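Local coordinates for type IV secretion system protein VirB11 (Brucella suis, PDB 2GZA) that hydrolyses ATP as a hexameric ATPase of the VirB type IV secretion system, a virulence apparatus that could be required for establishing the replication niche in the host, at residues C[105-108]-C[114-117]. Sequence-based numbering, arbitrary orientation.
Sequences VRPP and TISV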
ATOM      1  N   VAL C 105      -3.753  40.641   0.201  1.00 39.00           N
ATOM      2  CA  VAL C 105      -2.349  40.254   0.174  1.00 39.05           C
ATOM      3  C   VAL C 105      -1.495  41.501   0.371  1.00 39.15           C
ATOM      4  O   VAL C 105      -1.699  42.509  -0.304  1.00 39.04           O
ATOM      5  CB  VAL C 105      -1.954  39.577  -1.154  1.00 39.20           C
ATOM      6  CG1 VAL C 105      -0.600  38.875  -1.017  1.00 39.01           C
ATOM      7  CG2 VAL C 105      -3.021  38.599  -1.593  1.00 38.28           C
ATOM      8  N   ARG C 106      -0.549  41.432   1.307  1.00 39.32           N
ATOM      9  CA  ARG C 106       0.359  42.550   1.558  1.00 39.60           C
ATOM     10  C   ARG C 106       1.835  42.245   1.195  1.00 39.63           C
ATOM     11  O   ARG C 106       2.204  41.078   1.056  1.00 39.53           O
ATOM     12  CB  ARG C 106       0.190  43.114   2.979  1.00 39.53           C
ATOM     13  CG  ARG C 106       0.675  42.233   4.098  1.00 40.20           C
ATOM     14  CD  ARG C 106       1.178  43.066   5.261  1.00 41.13           C
ATOM     15  NE  ARG C 106       2.603  43.377   5.127  1.00 42.65           N
ATOM     16  CZ  ARG C 106       3.241  44.331   5.797  1.00 42.43           C
ATOM     17  NH1 ARG C 106       2.591  45.098   6.664  1.00 42.14           N
ATOM     18  NH2 ARG C 106       4.537  44.523   5.593  1.00 41.96           N
ATOM     19  N   PRO C 107       2.656  43.305   1.015  1.00 39.77           N
ATOM     20  CA  PRO C 107       4.007  43.494   0.464  1.00 39.87           C
ATOM     21  C   PRO C 107       5.160  42.474   0.503  1.00 40.05           C
ATOM     22  O   PRO C 107       6.036  42.568  -0.362  1.00 40.53           O
ATOM     23  CB  PRO C 107       4.447  44.790   1.104  1.00 39.76           C
ATOM     24  CG  PRO C 107       3.239  45.568   1.034  1.00 40.34           C
ATOM     25  CD  PRO C 107       2.112  44.619   1.389  1.00 39.87           C
ATOM     26  N   PRO C 108       5.260  41.579   1.501  1.00 39.74           N
ATOM     27  CA  PRO C 108       6.243  40.572   1.061  1.00 39.21           C
ATOM     28  C   PRO C 108       5.637  39.660  -0.016  1.00 38.80           C
ATOM     29  O   PRO C 108       6.297  39.365  -1.012  1.00 38.83           O
ATOM     30  CB  PRO C 108       6.595  39.807   2.335  1.00 39.16           C
ATOM     31  CG  PRO C 108       5.434  40.036   3.255  1.00 39.77           C
ATOM     32  CD  PRO C 108       4.768  41.348   2.870  1.00 39.79           C
ATOM     33  N   THR C 114       2.704  48.035  -2.863  1.00 37.14           N
ATOM     34  CA  THR C 114       1.318  47.721  -3.254  1.00 36.91           C
ATOM     35  C   THR C 114       0.634  46.827  -2.224  1.00 36.63           C
ATOM     36  O   THR C 114       1.289  46.066  -1.516  1.00 36.38           O
ATOM     37  CB  THR C 114       1.221  46.987  -4.621  1.00 36.97           C
ATOM     38  OG1 THR C 114       1.710  45.647  -4.486  1.00 37.11           O
ATOM     39  CG2 THR C 114       2.007  47.703  -5.708  1.00 37.20           C
ATOM     40  N   ILE C 115      -0.691  46.936  -2.153  1.00 36.60           N
ATOM     41  CA  ILE C 115      -1.533  45.982  -1.444  1.00 36.38           C
ATOM     42  C   ILE C 115      -2.570  45.481  -2.441  1.00 36.37           C
ATOM     43  O   ILE C 115      -3.089  46.264  -3.238  1.00 36.47           O
ATOM     44  CB  ILE C 115      -2.261  46.635  -0.252  1.00 36.32           C
ATOM     45  CG1 ILE C 115      -1.276  47.372   0.663  1.00 36.43           C
ATOM     46  CG2 ILE C 115      -3.127  45.616   0.505  1.00 35.93           C
ATOM     47  CD1 ILE C 115      -0.439  46.484   1.552  1.00 36.64           C
ATOM     48  N   SER C 116      -2.865  44.189  -2.407  1.00 36.29           N
ATOM     49  CA  SER C 116      -3.930  43.648  -3.244  1.00 36.14           C
ATOM     50  C   SER C 116      -5.188  43.364  -2.441  1.00 36.13           C
ATOM     51  O   SER C 116      -5.163  42.607  -1.465  1.00 36.11           O
ATOM     52  CB  SER C 116      -3.491  42.380  -3.988  1.00 36.14           C
ATOM     53  OG  SER C 116      -4.555  41.883  -4.785  1.00 35.35           O
ATOM     54  N   VAL C 117      -6.287  43.976  -2.872  1.00 35.93           N
ATOM     55  CA  VAL C 117      -7.592  43.790  -2.254  1.00 35.71           C
ATOM     56  C   VAL C 117      -8.559  43.238  -3.288  1.00 35.72           C
ATOM     57  O   VAL C 117      -8.633  43.743  -4.407  1.00 35.71           O
ATOM     58  CB  VAL C 117      -8.128  45.126  -1.656  1.00 35.56           C
ATOM     59  CG1 VAL C 117      -9.627  45.074  -1.387  1.00 35.34           C
ATOM     60  CG2 VAL C 117      -7.396  45.462  -0.383  1.00 35.56           C
TER
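V105 and S116 form an antiparallel hydrogen-bonded pair, and both of its bonds are present. V105 N donates to S116 O at 2.9 Å with an N-H...O angle of 163°, and S116 N returns a bond of the same length to V105 O, at 166°. The side chains of V105 and S116 lie on the same face of the sheet, CB to CB at 4.3 Å.

I115, whose CB points to the side opposite that of S116, meets segment 105-108 with both branches. CG2, anti to its backbone N, lies 3.5 Å from V105 O, while CG1 swings beside that N (chi1 -52°) and carries CD1 to 3.7 Å from R106 CB and 3.8 Å from P107 CG. Past this point the two chains part: the CA atoms of R106 and I115 are 4.9 Å apart, those of P107 and T114 6.2 Å.

The contact thus marks where the hairpin of strands 101-105 and 116-120 opens into its connecting loop, within the six-stranded antiparallel sheet. Helix 67-81 covers I115 through Y67, L70 and I71, whereas V105 and S116 pack on L225 and V223 of strand 222-226, part of a separate parallel sheet.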